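Local coordinates for Arf-GAP domain and FG repeat-containing protein 1 (Homo sapiens, PDB 2OLM), which acts as a cofactor for HIV-1 Rev in moving viral RNA to the cytoplasm, is required for vesicle docking or fusion during acrosome biogenesis, and carries a zinc-binding Arf-GAP domain, at residues I91-A102 / K119-P129. Sequence-based numbering, arbitrary orientation.
Sequences IWLGLFDDRSSA and KYEKKRWYVPP
An aromatic cluster in the Arf-GAP domain, built by Trp92, Tyr120 and Tyr126, joins the end of helix 84-92 to the end of helix 109-121 and the turn that follows it. The broad indole of Trp92 suits the middle position, because both its faces are used: Tyr120 CD1 lies 3.6 Å from Trp92 CE3 over one, and Tyr126 CE1 lies over the opposite face. Both pairs are oblique, their planes at 55° and 56°. Tyr126 reaches the indole with CG anti to its backbone N (chi1 178°), which also brings its CE1 to 3.5 Å from Ile91 CG2. The Tyr120 hydroxyl hydrogen-bonds to Asp30 of the zinc-finger region, tying the cluster to that part of the fold; the Lys119 ammonium forms a salt bridge with the same Asp30.

Two backbone hydrogen bonds join residues 91-102 to 119-129: Val127 N gives a nearly straight one to Ile91 O (2.9 Å), while Leu95 N reaches Trp125 O at 2.9 Å from above the carbonyl plane. Beside them Leu95 CD2 meets Val127 CG2 at 3.5 Å, branched apolar groups crossing at about a right angle. Trp125, also in contact with Phe115, is sandwiched between the aliphatic CG of Arg124 on one face and Phe96 on the other, where the Phe96 ring meets the indole edge-to-face, Phe96 CD1 lying 3.7 Å from Trp125 CE2.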
loop_
_atom_site.group_PDB
_atom_site.type_symbol
_atom_site.label_atom_id
_atom_site.label_comp_id
_atom_site.label_asym_id
_atom_site.label_seq_id
_atom_site.Cartn_x
_atom_site.Cartn_y
_atom_site.Cartn_z
ATOM N N ILE A 91 -14.555 -2.986 23.020
ATOM C CA ILE A 91 -15.985 -3.269 22.832
ATOM C C ILE A 91 -16.217 -4.781 22.852
ATOM O O ILE A 91 -16.743 -5.339 23.814
ATOM C CB ILE A 91 -16.503 -2.636 21.501
ATOM C CG1 ILE A 91 -16.360 -1.114 21.588
ATOM C CG2 ILE A 91 -17.950 -3.082 21.211
ATOM C CD1 ILE A 91 -16.439 -0.405 20.206
ATOM N N TRP A 92 -15.764 -5.442 21.810
ATOM C CA TRP A 92 -16.088 -6.851 21.592
ATOM C C TRP A 92 -15.351 -7.820 22.537
ATOM O O TRP A 92 -15.793 -8.954 22.747
ATOM C CB TRP A 92 -15.811 -7.218 20.108
ATOM C CG TRP A 92 -16.575 -6.355 19.191
ATOM C CD1 TRP A 92 -16.092 -5.292 18.479
ATOM C CD2 TRP A 92 -17.981 -6.415 18.926
ATOM N NE1 TRP A 92 -17.120 -4.670 17.795
ATOM C CE2 TRP A 92 -18.280 -5.355 18.051
ATOM C CE3 TRP A 92 -19.010 -7.272 19.337
ATOM C CZ2 TRP A 92 -19.595 -5.103 17.602
ATOM C CZ3 TRP A 92 -20.293 -7.060 18.864
ATOM C CH2 TRP A 92 -20.572 -5.965 18.010
ATOM N N LEU A 93 -14.211 -7.362 23.061
ATOM C CA LEU A 93 -13.420 -8.132 23.990
ATOM C C LEU A 93 -13.242 -7.329 25.294
ATOM O O LEU A 93 -12.288 -7.581 26.045
ATOM C CB LEU A 93 -12.032 -8.480 23.407
ATOM C CG LEU A 93 -12.053 -9.330 22.156
ATOM C CD1 LEU A 93 -10.655 -9.397 21.569
ATOM C CD2 LEU A 93 -12.643 -10.712 22.432
ATOM N N GLY A 94 -14.149 -6.414 25.607
ATOM C CA GLY A 94 -13.973 -5.575 26.804
ATOM C C GLY A 94 -13.940 -6.365 28.080
ATOM O O GLY A 94 -13.297 -5.929 29.063
ATOM N N LEU A 95 -14.584 -7.521 28.122
ATOM C CA LEU A 95 -14.616 -8.404 29.334
ATOM C C LEU A 95 -13.703 -9.620 29.214
ATOM O O LEU A 95 -13.624 -10.430 30.134
ATOM C CB LEU A 95 -16.072 -8.831 29.662
ATOM C CG LEU A 95 -17.056 -7.688 29.752
ATOM C CD1 LEU A 95 -18.473 -8.230 30.060
ATOM C CD2 LEU A 95 -16.604 -6.625 30.789
ATOM N N PHE A 96 -13.060 -9.785 28.071
ATOM C CA PHE A 96 -12.187 -10.941 27.769
ATOM C C PHE A 96 -10.853 -10.815 28.491
ATOM O O PHE A 96 -10.253 -9.757 28.502
ATOM C CB PHE A 96 -11.995 -10.990 26.245
ATOM C CG PHE A 96 -11.310 -12.198 25.701
ATOM C CD1 PHE A 96 -12.019 -13.259 25.184
ATOM C CD2 PHE A 96 -9.931 -12.253 25.646
ATOM C CE1 PHE A 96 -11.347 -14.391 24.624
ATOM C CE2 PHE A 96 -9.281 -13.347 25.130
ATOM C CZ PHE A 96 -9.977 -14.406 24.607
ATOM N N ASP A 97 -10.427 -11.919 29.100
ATOM C CA ASP A 97 -9.113 -11.986 29.730
ATOM C C ASP A 97 -8.143 -12.713 28.832
ATOM O O ASP A 97 -8.345 -13.873 28.494
ATOM C CB ASP A 97 -9.198 -12.639 31.074
ATOM C CG ASP A 97 -7.958 -12.449 31.861
ATOM O OD1 ASP A 97 -7.897 -11.510 32.674
ATOM O OD2 ASP A 97 -6.972 -13.175 31.602
ATOM N N ASP A 98 -7.080 -12.015 28.440
ATOM C CA ASP A 98 -6.101 -12.563 27.489
ATOM C C ASP A 98 -5.343 -13.742 28.023
ATOM O O ASP A 98 -4.733 -14.477 27.227
ATOM C CB ASP A 98 -5.112 -11.489 27.103
ATOM C CG ASP A 98 -5.732 -10.356 26.280
ATOM O OD1 ASP A 98 -6.760 -10.568 25.596
ATOM O OD2 ASP A 98 -5.144 -9.273 26.316
ATOM N N ARG A 99 -5.366 -13.971 29.338
ATOM C CA ARG A 99 -4.682 -15.141 29.904
ATOM C C ARG A 99 -5.505 -16.391 29.844
ATOM O O ARG A 99 -4.972 -17.480 29.749
ATOM C CB ARG A 99 -4.293 -14.884 31.345
ATOM C CG ARG A 99 -3.324 -13.758 31.512
ATOM C CD ARG A 99 -3.307 -13.145 32.910
ATOM N NE ARG A 99 -4.547 -12.438 33.232
ATOM C CZ ARG A 99 -4.690 -11.618 34.254
ATOM N NH1 ARG A 99 -3.680 -11.361 35.094
ATOM N NH2 ARG A 99 -5.842 -11.012 34.428
ATOM N N SER A 100 -6.830 -16.282 29.950
ATOM C CA SER A 100 -7.611 -17.518 30.090
ATOM C C SER A 100 -9.024 -17.569 29.570
ATOM O O SER A 100 -9.671 -18.596 29.681
ATOM C CB SER A 100 -7.589 -17.981 31.535
ATOM O OG SER A 100 -8.248 -17.050 32.327
ATOM N N SER A 101 -9.501 -16.512 28.937
ATOM C CA SER A 101 -10.823 -16.587 28.360
ATOM C C SER A 101 -10.896 -17.615 27.241
ATOM O O SER A 101 -9.868 -17.947 26.650
ATOM C CB SER A 101 -11.291 -15.245 27.892
ATOM O OG SER A 101 -11.724 -14.439 28.978
ATOM N N ALA A 102 -12.111 -18.082 26.966
ATOM C CA ALA A 102 -12.343 -19.259 26.132
ATOM C C ALA A 102 -12.051 -18.913 24.708
ATOM O O ALA A 102 -12.711 -18.028 24.148
ATOM C CB ALA A 102 -13.791 -19.714 26.277
ATOM N N LYS A 119 -18.735 -14.053 20.254
ATOM C CA LYS A 119 -18.083 -12.737 20.312
ATOM C C LYS A 119 -19.027 -11.627 19.834
ATOM O O LYS A 119 -19.181 -10.591 20.483
ATOM C CB LYS A 119 -16.781 -12.737 19.494
ATOM C CG LYS A 119 -15.965 -11.498 19.554
ATOM C CD LYS A 119 -14.595 -11.723 18.905
ATOM C CE LYS A 119 -13.753 -10.475 18.887
ATOM N NZ LYS A 119 -12.356 -10.685 18.289
ATOM N N TYR A 120 -19.611 -11.842 18.656
ATOM C CA TYR A 120 -20.323 -10.784 17.947
ATOM C C TYR A 120 -21.830 -10.847 18.073
ATOM O O TYR A 120 -22.465 -9.808 18.076
ATOM C CB TYR A 120 -19.934 -10.754 16.443
ATOM C CG TYR A 120 -18.482 -10.400 16.227
ATOM C CD1 TYR A 120 -17.999 -9.122 16.473
ATOM C CD2 TYR A 120 -17.584 -11.352 15.815
ATOM C CE1 TYR A 120 -16.650 -8.818 16.304
ATOM C CE2 TYR A 120 -16.255 -11.059 15.637
ATOM C CZ TYR A 120 -15.790 -9.784 15.892
ATOM O OH TYR A 120 -14.469 -9.416 15.743
ATOM N N GLU A 121 -22.390 -12.055 18.142
ATOM C CA GLU A 121 -23.856 -12.226 18.156
ATOM C C GLU A 121 -24.384 -12.308 19.583
ATOM O O GLU A 121 -25.246 -11.508 20.000
ATOM C CB GLU A 121 -24.281 -13.440 17.327
ATOM C CG GLU A 121 -23.805 -13.408 15.875
ATOM C CD GLU A 121 -24.294 -14.548 15.023
ATOM O OE1 GLU A 121 -24.959 -15.455 15.547
ATOM O OE2 GLU A 121 -24.007 -14.511 13.817
ATOM N N LYS A 122 -23.829 -13.250 20.348
ATOM C CA LYS A 122 -24.247 -13.421 21.737
ATOM C C LYS A 122 -23.575 -12.412 22.677
ATOM O O LYS A 122 -24.057 -12.223 23.787
ATOM C CB LYS A 122 -23.976 -14.831 22.187
ATOM C CG LYS A 122 -24.717 -15.878 21.330
ATOM C CD LYS A 122 -24.384 -17.263 21.718
ATOM C CE LYS A 122 -25.075 -18.276 20.826
ATOM N NZ LYS A 122 -24.347 -19.577 20.855
ATOM N N LYS A 123 -22.481 -11.779 22.237
ATOM C CA LYS A 123 -21.855 -10.703 22.991
ATOM C C LYS A 123 -21.371 -11.167 24.362
ATOM O O LYS A 123 -21.555 -10.474 25.376
ATOM C CB LYS A 123 -22.809 -9.504 23.064
ATOM C CG LYS A 123 -22.832 -8.786 21.766
ATOM C CD LYS A 123 -23.961 -7.812 21.660
ATOM C CE LYS A 123 -23.868 -7.086 20.335
ATOM N NZ LYS A 123 -25.048 -6.226 20.109
ATOM N N ARG A 124 -20.702 -12.289 24.386
ATOM C CA ARG A 124 -20.258 -12.872 25.644
ATOM C C ARG A 124 -19.282 -11.950 26.410
ATOM O O ARG A 124 -19.302 -11.959 27.672
ATOM C CB ARG A 124 -19.586 -14.203 25.377
ATOM C CG ARG A 124 -19.008 -14.874 26.628
ATOM C CD ARG A 124 -18.694 -16.304 26.329
ATOM N NE ARG A 124 -18.105 -16.972 27.487
ATOM C CZ ARG A 124 -17.662 -18.218 27.471
ATOM N NH1 ARG A 124 -17.804 -18.948 26.377
ATOM N NH2 ARG A 124 -17.118 -18.743 28.567
ATOM N N TRP A 125 -18.436 -11.198 25.719
ATOM C CA TRP A 125 -17.359 -10.404 26.367
ATOM C C TRP A 125 -17.530 -8.924 26.122
ATOM O O TRP A 125 -16.569 -8.159 26.163
ATOM C CB TRP A 125 -15.969 -10.852 25.845
ATOM C CG TRP A 125 -15.699 -12.289 26.035
ATOM C CD1 TRP A 125 -15.310 -12.910 27.211
ATOM C CD2 TRP A 125 -15.794 -13.352 25.057
ATOM N NE1 TRP A 125 -15.155 -14.255 27.010
ATOM C CE2 TRP A 125 -15.453 -14.551 25.694
ATOM C CE3 TRP A 125 -16.121 -13.386 23.690
ATOM C CZ2 TRP A 125 -15.448 -15.772 25.033
ATOM C CZ3 TRP A 125 -16.115 -14.603 23.046
ATOM C CH2 TRP A 125 -15.772 -15.772 23.709
ATOM N N TYR A 126 -18.768 -8.505 25.833
ATOM C CA TYR A 126 -19.042 -7.218 25.226
ATOM C C TYR A 126 -19.234 -6.100 26.247
ATOM O O TYR A 126 -19.948 -6.282 27.250
ATOM C CB TYR A 126 -20.324 -7.385 24.403
ATOM C CG TYR A 126 -20.891 -6.177 23.675
ATOM C CD1 TYR A 126 -20.459 -5.848 22.395
ATOM C CD2 TYR A 126 -21.921 -5.422 24.220
ATOM C CE1 TYR A 126 -20.998 -4.773 21.705
ATOM C CE2 TYR A 126 -22.466 -4.390 23.545
ATOM C CZ TYR A 126 -22.014 -4.053 22.279
ATOM O OH TYR A 126 -22.608 -3.011 21.575
ATOM N N VAL A 127 -18.641 -4.942 25.973
ATOM C CA VAL A 127 -18.920 -3.689 26.674
ATOM C C VAL A 127 -19.448 -2.690 25.633
ATOM O O VAL A 127 -18.834 -2.516 24.584
ATOM C CB VAL A 127 -17.649 -3.132 27.340
ATOM C CG1 VAL A 127 -17.940 -1.761 28.004
ATOM C CG2 VAL A 127 -17.097 -4.124 28.363
ATOM N N PRO A 128 -20.619 -2.087 25.892
ATOM C CA PRO A 128 -21.190 -1.187 24.878
ATOM C C PRO A 128 -20.248 -0.053 24.513
ATOM O O PRO A 128 -19.505 0.446 25.371
ATOM C CB PRO A 128 -22.448 -0.639 25.578
ATOM C CG PRO A 128 -22.801 -1.610 26.572
ATOM C CD PRO A 128 -21.520 -2.264 27.037
ATOM N N PRO A 129 -20.241 0.353 23.242
ATOM C CA PRO A 129 -19.293 1.362 22.810
ATOM C C PRO A 129 -19.240 2.661 23.591
ATOM O O PRO A 129 -18.163 3.210 23.743
ATOM C CB PRO A 129 -19.698 1.631 21.349
ATOM C CG PRO A 129 -20.396 0.432 20.932
ATOM C CD PRO A 129 -21.004 -0.200 22.112
#